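Local coordinates for protein prolyl-tRNA synthetase (Naegleria fowleri, PDB 6UYH) that probably attaches proline to its cognate tRNA at the expense of ATP, here with its active site filled by halofuginone and an ATP analogue, at residues 62-76 with 138-150. Sequence-based numbering, arbitrary orientation.
Sequences FDAEIKKLGVQNVMF and LPLKLNQWTNVVR. With HFG (7-bromo-6-chloro-3-{3-[(2R,3S)-3-hydroxypiperidin-2-yl]-2-oxopropyl}quinazolin-4(3H)-one), chain D; ANP (phosphoaminophosphonic acid-adenylate ester), chain C; EDO (1,2-ethanediol), chain K.
W145 brings CZ2 of its indole to 3.7 Å from F62 CD2, the two rings meeting obliquely. In the class II synthetase core, strand 140-149, consistent with the first strand of motif 2, takes the short strand 72-73 alongside it in parallel, and the end of helix 49-67 (F62, D63, I66) covers the face that carries N73, N143 and W145. At the indole edge, NE1 donates to D63 OD1 (2.8 Å), meeting it on the syn side but 34° out of the carboxylate plane. N143 and N73 run side by side; N143 ND2 reaches N73 OD1 from above the carbonyl plane, while Q168 takes N143 OD1 and E56 of the second subunit takes N73 ND2, which also bonds weakly to D63. With CG anti to the backbone N (chi1 174°), the N143 amide also lies against I66 CD1, 3.7 Å from ND2. Backbone hydrogen bonds run from Q72 N to K141 O, N143 N to Q72 O and V74 N to N143 O. Where the helix ends in a Schellman motif at G70, K141 NZ donates to L69 O at 2.9 Å. Farther along, R150 NH1 and NH2 both donate to O2A on the alpha-phosphate of the ATP analogue, and halofuginone N1 lies over a guanidinium face. Beyond strand 72-73, Q144 OE1 accepts F76 N at 2.8 Å in the carbonyl plane.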
loop_
_atom_site.group_PDB
_atom_site.type_symbol
_atom_site.label_atom_id
_atom_site.label_comp_id
_atom_site.label_asym_id
_atom_site.label_seq_id
_atom_site.Cartn_x
_atom_site.Cartn_y
_atom_site.Cartn_z
ATOM N N PHE A 62 7.803 1.441 -10.280
ATOM C CA PHE A 62 8.287 0.065 -10.201
ATOM C C PHE A 62 7.191 -0.922 -10.589
ATOM O O PHE A 62 7.448 -1.871 -11.335
ATOM C CB PHE A 62 8.816 -0.224 -8.792
ATOM C CG PHE A 62 9.589 -1.518 -8.677
ATOM C CD1 PHE A 62 10.900 -1.596 -9.125
ATOM C CD2 PHE A 62 9.014 -2.638 -8.093
ATOM C CE1 PHE A 62 11.625 -2.780 -9.018
ATOM C CE2 PHE A 62 9.737 -3.831 -7.971
ATOM C CZ PHE A 62 11.034 -3.894 -8.431
ATOM N N ASP A 63 5.962 -0.701 -10.102
ATOM C CA ASP A 63 4.828 -1.543 -10.472
ATOM C C ASP A 63 4.661 -1.611 -11.979
ATOM O O ASP A 63 4.408 -2.683 -12.541
ATOM C CB ASP A 63 3.531 -1.008 -9.847
ATOM C CG ASP A 63 3.177 -1.679 -8.522
ATOM O OD1 ASP A 63 3.899 -2.588 -8.090
ATOM O OD2 ASP A 63 2.166 -1.267 -7.915
ATOM N N ALA A 64 4.727 -0.459 -12.654
ATOM C CA ALA A 64 4.529 -0.487 -14.098
ATOM C C ALA A 64 5.648 -1.250 -14.795
ATOM O O ALA A 64 5.395 -1.934 -15.790
ATOM C CB ALA A 64 4.415 0.934 -14.656
ATOM N N GLU A 65 6.882 -1.166 -14.282
ATOM C CA GLU A 65 7.990 -1.878 -14.917
ATOM C C GLU A 65 7.923 -3.383 -14.660
ATOM O O GLU A 65 8.218 -4.180 -15.562
ATOM C CB GLU A 65 9.327 -1.311 -14.429
ATOM C CG GLU A 65 9.585 0.122 -14.910
ATOM C CD GLU A 65 9.550 0.256 -16.428
ATOM O OE1 GLU A 65 10.103 -0.617 -17.138
ATOM O OE2 GLU A 65 8.962 1.244 -16.917
ATOM N N ILE A 66 7.560 -3.800 -13.444
ATOM C CA ILE A 66 7.527 -5.241 -13.192
ATOM C C ILE A 66 6.285 -5.881 -13.805
ATOM O O ILE A 66 6.288 -7.087 -14.096
ATOM C CB ILE A 66 7.631 -5.581 -11.693
ATOM C CG1 ILE A 66 6.409 -5.073 -10.899
ATOM C CG2 ILE A 66 8.973 -5.064 -11.121
ATOM C CD1 ILE A 66 6.411 -5.503 -9.427
ATOM N N LYS A 67 5.237 -5.101 -14.059
ATOM C CA LYS A 67 4.086 -5.655 -14.760
ATOM C C LYS A 67 4.470 -6.137 -16.157
ATOM O O LYS A 67 3.962 -7.165 -16.636
ATOM C CB LYS A 67 2.967 -4.615 -14.818
ATOM C CG LYS A 67 1.649 -5.166 -15.315
ATOM C CD LYS A 67 0.595 -4.082 -15.367
ATOM C CE LYS A 67 -0.679 -4.588 -16.028
ATOM N NZ LYS A 67 -1.678 -3.493 -16.176
ATOM N N LYS A 68 5.368 -5.407 -16.829
ATOM C CA LYS A 68 5.849 -5.802 -18.148
ATOM C C LYS A 68 6.590 -7.130 -18.107
ATOM O O LYS A 68 6.696 -7.806 -19.137
ATOM C CB LYS A 68 6.771 -4.723 -18.719
ATOM C CG LYS A 68 6.119 -3.364 -18.913
ATOM C CD LYS A 68 7.166 -2.282 -19.186
ATOM C CE LYS A 68 6.525 -0.919 -19.387
ATOM N NZ LYS A 68 7.532 0.148 -19.658
ATOM N N LEU A 69 7.120 -7.502 -16.949
ATOM C CA LEU A 69 7.820 -8.770 -16.768
ATOM C C LEU A 69 6.883 -9.906 -16.383
ATOM O O LEU A 69 7.327 -11.056 -16.295
ATOM C CB LEU A 69 8.894 -8.618 -15.689
ATOM C CG LEU A 69 9.902 -7.490 -15.904
ATOM C CD1 LEU A 69 10.870 -7.439 -14.735
ATOM C CD2 LEU A 69 10.654 -7.671 -17.222
ATOM N N GLY A 70 5.608 -9.616 -16.161
ATOM C CA GLY A 70 4.670 -10.627 -15.736
ATOM C C GLY A 70 4.595 -10.821 -14.242
ATOM O O GLY A 70 4.030 -11.822 -13.790
ATOM N N VAL A 71 5.142 -9.907 -13.458
ATOM C CA VAL A 71 5.059 -10.026 -12.009
ATOM C C VAL A 71 3.686 -9.542 -11.566
ATOM O O VAL A 71 3.156 -8.566 -12.112
ATOM C CB VAL A 71 6.176 -9.216 -11.328
ATOM C CG1 VAL A 71 6.116 -9.402 -9.802
ATOM C CG2 VAL A 71 7.559 -9.625 -11.864
ATOM N N GLN A 72 3.103 -10.213 -10.573
ATOM C CA GLN A 72 1.783 -9.851 -10.055
ATOM C C GLN A 72 1.847 -9.508 -8.575
ATOM O O GLN A 72 2.558 -10.167 -7.806
ATOM C CB GLN A 72 0.778 -10.986 -10.247
ATOM C CG GLN A 72 0.686 -11.525 -11.652
ATOM C CD GLN A 72 -0.328 -12.651 -11.724
ATOM O OE1 GLN A 72 -1.476 -12.430 -12.075
ATOM N NE2 GLN A 72 0.094 -13.861 -11.363
ATOM N N ASN A 73 1.060 -8.507 -8.157
ATOM C CA ASN A 73 1.056 -8.113 -6.749
ATOM C C ASN A 73 0.121 -8.999 -5.936
ATOM O O ASN A 73 -0.948 -9.409 -6.408
ATOM C CB ASN A 73 0.632 -6.651 -6.578
ATOM C CG ASN A 73 1.694 -5.683 -7.049
ATOM O OD1 ASN A 73 2.836 -6.077 -7.313
ATOM N ND2 ASN A 73 1.331 -4.403 -7.140
ATOM N N VAL A 74 0.530 -9.281 -4.701
ATOM C CA VAL A 74 -0.216 -10.108 -3.757
ATOM C C VAL A 74 -0.172 -9.438 -2.387
ATOM O O VAL A 74 0.437 -8.383 -2.211
ATOM C CB VAL A 74 0.364 -11.533 -3.656
ATOM C CG1 VAL A 74 0.237 -12.252 -4.990
ATOM C CG2 VAL A 74 1.834 -11.476 -3.207
ATOM N N MET A 75 -0.796 -10.081 -1.391
ATOM C CA MET A 75 -0.553 -9.687 -0.004
ATOM C C MET A 75 -0.607 -10.924 0.885
ATOM O O MET A 75 -1.678 -11.516 1.067
ATOM C CB MET A 75 -1.553 -8.643 0.486
ATOM C CG MET A 75 -1.184 -8.103 1.880
ATOM S SD MET A 75 0.467 -7.349 1.919
ATOM C CE MET A 75 0.319 -6.144 0.607
ATOM N N PHE A 76 0.529 -11.278 1.458
ATOM C CA PHE A 76 0.636 -12.337 2.451
ATOM C C PHE A 76 0.592 -11.738 3.848
ATOM O O PHE A 76 0.735 -10.522 4.019
ATOM C CB PHE A 76 1.936 -13.112 2.251
ATOM C CG PHE A 76 1.883 -14.168 1.177
ATOM C CD1 PHE A 76 1.952 -13.823 -0.162
ATOM C CD2 PHE A 76 1.822 -15.513 1.519
ATOM C CE1 PHE A 76 1.939 -14.811 -1.159
ATOM C CE2 PHE A 76 1.814 -16.502 0.541
ATOM C CZ PHE A 76 1.872 -16.150 -0.800
ATOM N N LEU A 138 5.143 -22.494 -14.118
ATOM C CA LEU A 138 6.313 -21.645 -14.032
ATOM C C LEU A 138 6.461 -20.816 -15.303
ATOM O O LEU A 138 6.099 -21.274 -16.388
ATOM C CB LEU A 138 7.577 -22.490 -13.817
ATOM C CG LEU A 138 7.583 -23.275 -12.508
ATOM C CD1 LEU A 138 8.716 -24.285 -12.508
ATOM C CD2 LEU A 138 7.700 -22.334 -11.319
ATOM N N PRO A 139 6.995 -19.592 -15.204
ATOM C CA PRO A 139 7.459 -18.985 -13.954
ATOM C C PRO A 139 6.327 -18.454 -13.095
ATOM O O PRO A 139 5.258 -18.120 -13.621
ATOM C CB PRO A 139 8.360 -17.846 -14.434
ATOM C CG PRO A 139 7.803 -17.477 -15.774
ATOM C CD PRO A 139 7.307 -18.758 -16.379
ATOM N N LEU A 140 6.553 -18.447 -11.783
ATOM C CA LEU A 140 5.670 -17.809 -10.815
ATOM C C LEU A 140 6.410 -16.602 -10.263
ATOM O O LEU A 140 7.499 -16.747 -9.704
ATOM C CB LEU A 140 5.290 -18.764 -9.680
ATOM C CG LEU A 140 4.491 -18.155 -8.517
ATOM C CD1 LEU A 140 3.149 -17.616 -8.998
ATOM C CD2 LEU A 140 4.292 -19.166 -7.388
ATOM N N LYS A 141 5.822 -15.418 -10.413
ATOM C CA LYS A 141 6.512 -14.172 -10.086
ATOM C C LYS A 141 5.547 -13.276 -9.327
ATOM O O LYS A 141 4.616 -12.733 -9.922
ATOM C CB LYS A 141 7.020 -13.487 -11.357
ATOM C CG LYS A 141 7.817 -14.456 -12.241
ATOM C CD LYS A 141 8.803 -13.773 -13.149
ATOM C CE LYS A 141 8.159 -13.353 -14.429
ATOM N NZ LYS A 141 9.191 -13.067 -15.470
ATOM N N LEU A 142 5.764 -13.127 -8.026
ATOM C CA LEU A 142 4.865 -12.362 -7.172
ATOM C C LEU A 142 5.637 -11.263 -6.455
ATOM O O LEU A 142 6.836 -11.386 -6.201
ATOM C CB LEU A 142 4.186 -13.272 -6.151
ATOM C CG LEU A 142 3.417 -14.470 -6.731
ATOM C CD1 LEU A 142 2.813 -15.321 -5.611
ATOM C CD2 LEU A 142 2.328 -14.031 -7.729
ATOM N N ASN A 143 4.928 -10.191 -6.116
ATOM C CA ASN A 143 5.514 -9.035 -5.458
ATOM C C ASN A 143 4.529 -8.535 -4.412
ATOM O O ASN A 143 3.315 -8.677 -4.581
ATOM C CB ASN A 143 5.827 -7.927 -6.483
ATOM C CG ASN A 143 6.293 -6.651 -5.838
ATOM O OD1 ASN A 143 7.426 -6.571 -5.359
ATOM N ND2 ASN A 143 5.424 -5.633 -5.817
ATOM N N GLN A 144 5.041 -7.969 -3.324
ATOM C CA GLN A 144 4.130 -7.284 -2.411
ATOM C C GLN A 144 4.790 -6.044 -1.824
ATOM O O GLN A 144 5.993 -6.029 -1.563
ATOM C CB GLN A 144 3.619 -8.212 -1.290
ATOM C CG GLN A 144 4.685 -8.970 -0.524
ATOM C CD GLN A 144 4.082 -9.844 0.569
ATOM O OE1 GLN A 144 2.931 -10.263 0.468
ATOM N NE2 GLN A 144 4.862 -10.123 1.616
ATOM N N TRP A 145 3.976 -4.995 -1.655
ATOM C CA TRP A 145 4.358 -3.748 -0.998
ATOM C C TRP A 145 3.855 -3.823 0.441
ATOM O O TRP A 145 2.640 -3.823 0.670
ATOM C CB TRP A 145 3.743 -2.548 -1.725
ATOM C CG TRP A 145 4.199 -2.413 -3.134
ATOM C CD1 TRP A 145 3.601 -2.927 -4.252
ATOM C CD2 TRP A 145 5.349 -1.699 -3.584
ATOM N NE1 TRP A 145 4.320 -2.583 -5.372
ATOM C CE2 TRP A 145 5.408 -1.842 -4.987
ATOM C CE3 TRP A 145 6.355 -0.977 -2.934
ATOM C CZ2 TRP A 145 6.423 -1.274 -5.755
ATOM C CZ3 TRP A 145 7.352 -0.410 -3.687
ATOM C CH2 TRP A 145 7.387 -0.565 -5.089
ATOM N N THR A 146 4.776 -3.912 1.406
ATOM C CA THR A 146 4.408 -4.240 2.778
ATOM C C THR A 146 5.275 -3.475 3.764
ATOM O O THR A 146 6.330 -2.923 3.417
ATOM C CB THR A 146 4.570 -5.744 3.098
ATOM O OG1 THR A 146 5.966 -6.067 3.138
ATOM C CG2 THR A 146 3.928 -6.622 2.069
ATOM N N ASN A 147 4.845 -3.498 5.028
ATOM C CA ASN A 147 5.715 -3.100 6.129
ATOM C C ASN A 147 6.491 -4.299 6.671
ATOM O O ASN A 147 6.067 -5.444 6.559
ATOM C CB ASN A 147 4.923 -2.401 7.249
ATOM C CG ASN A 147 3.781 -3.229 7.791
ATOM O OD1 ASN A 147 3.313 -4.172 7.167
ATOM N ND2 ASN A 147 3.306 -2.849 8.969
ATOM N N VAL A 148 7.651 -4.009 7.251
ATOM C CA VAL A 148 8.593 -5.008 7.737
ATOM C C VAL A 148 9.045 -4.572 9.121
ATOM O O VAL A 148 9.202 -3.373 9.371
ATOM C CB VAL A 148 9.813 -5.133 6.795
ATOM C CG1 VAL A 148 10.581 -6.398 7.091
ATOM C CG2 VAL A 148 9.375 -5.081 5.332
ATOM N N VAL A 149 9.266 -5.532 10.019
ATOM C CA VAL A 149 9.693 -5.240 11.388
ATOM C C VAL A 149 10.969 -6.007 11.686
ATOM O O VAL A 149 11.000 -7.237 11.572
ATOM C CB VAL A 149 8.613 -5.592 12.424
ATOM C CG1 VAL A 149 9.149 -5.384 13.847
ATOM C CG2 VAL A 149 7.346 -4.754 12.184
ATOM N N ARG A 150 12.012 -5.288 12.092
ATOM C CA ARG A 150 13.238 -5.909 12.583
ATOM C C ARG A 150 13.713 -5.129 13.798
ATOM O O ARG A 150 13.877 -3.907 13.725
ATOM C CB ARG A 150 14.342 -5.919 11.513
ATOM C CG ARG A 150 13.982 -6.700 10.263
ATOM C CD ARG A 150 14.982 -6.484 9.144
ATOM N NE ARG A 150 14.582 -7.227 7.951
ATOM C CZ ARG A 150 15.300 -7.302 6.835
ATOM N NH1 ARG A 150 16.465 -6.668 6.750
ATOM N NH2 ARG A 150 14.845 -8.002 5.800
HETATM O "O4'" HFG D . 15.369 -10.436 3.918
HETATM C C21 HFG D . 16.385 -10.967 3.520
HETATM C "C3'" HFG D . 16.492 -11.542 2.127
HETATM C "C2'" HFG D . 15.569 -10.916 1.073
HETATM N "N1'" HFG D . 14.149 -11.191 1.332
HETATM C "C6'" HFG D . 13.291 -10.717 0.240
HETATM C "C5'" HFG D . 13.431 -9.236 0.014
HETATM C "C4'" HFG D . 14.901 -8.863 -0.199
HETATM C C39 HFG D . 15.767 -9.407 0.923
HETATM O "O7'" HFG D . 17.142 -9.117 0.652
HETATM C "C1'" HFG D . 17.619 -11.104 4.424
HETATM N N3 HFG D . 17.270 -11.026 5.840
HETATM C C4 HFG D . 16.552 -12.081 6.388
HETATM O O11 HFG D . 16.264 -13.060 5.724
HETATM C C10 HFG D . 16.160 -11.866 7.787
HETATM C C5 HFG D . 15.447 -12.847 8.474
HETATM C C2 HFG D . 17.579 -9.907 6.565
HETATM N N1 HFG D . 17.241 -9.673 7.782
HETATM C C9 HFG D . 16.495 -10.666 8.419
HETATM C C8 HFG D . 16.062 -10.427 9.723
HETATM C C7 HFG D . 15.329 -11.402 10.380
HETATM BR BR1 HFG D . 14.668 -11.003 12.109
HETATM C C6 HFG D . 15.052 -12.610 9.776
HETATM CL CL1 HFG D . 14.249 -13.885 10.644
HETATM P PG ANP C . 21.594 -4.092 6.127
HETATM O O1G ANP C . 23.024 -4.303 6.309
HETATM O O2G ANP C . 20.865 -4.434 7.494
HETATM O O3G ANP C . 21.415 -2.579 5.718
HETATM P PB ANP C . 20.038 -6.379 4.973
HETATM O O1B ANP C . 20.750 -7.567 4.528
HETATM O O2B ANP C . 19.505 -6.606 6.421
HETATM N N3B ANP C . 20.969 -5.023 4.927
HETATM P PA ANP C . 17.807 -6.971 3.229
HETATM O O1A ANP C . 18.464 -7.716 2.134
HETATM O O2A ANP C . 17.152 -7.908 4.189
HETATM O O3A ANP C . 18.829 -6.074 4.050
HETATM O "O5'" ANP C . 16.707 -5.887 2.774
HETATM C "C5'" ANP C . 16.440 -5.405 1.437
HETATM C "C4'" ANP C . 16.772 -3.936 1.418
HETATM O "O4'" ANP C . 16.004 -3.247 2.429
HETATM C "C3'" ANP C . 18.223 -3.646 1.772
HETATM O "O3'" ANP C . 19.050 -3.749 0.620
HETATM C "C2'" ANP C . 18.158 -2.216 2.310
HETATM O "O2'" ANP C . 18.327 -1.281 1.253
HETATM C "C1'" ANP C . 16.750 -2.152 2.936
HETATM N N9 ANP C . 16.750 -2.232 4.391
HETATM C C8 ANP C . 17.281 -3.229 5.167
HETATM N N7 ANP C . 17.132 -3.045 6.456
HETATM C C5 ANP C . 16.449 -1.837 6.536
HETATM C C6 ANP C . 15.987 -1.082 7.628
HETATM N N6 ANP C . 16.095 -1.467 8.903
HETATM N N1 ANP C . 15.375 0.093 7.361
HETATM C C2 ANP C . 15.216 0.461 6.086
HETATM N N3 ANP C . 15.593 -0.176 4.976
HETATM C C4 ANP C . 16.212 -1.325 5.271
HETATM C C1 EDO K . 6.780 -12.614 -19.374
HETATM O O1 EDO K . 5.479 -12.837 -18.814
HETATM C C2 EDO K . 6.967 -11.124 -19.632
HETATM O O2 EDO K . 5.771 -10.589 -20.216
HETATM O O HOH W 1 4.716 -14.931 -14.152
HETATM O O HOH W 2 3.250 -15.178 -11.956
HETATM O O HOH W 3 1.283 -5.701 -2.840
#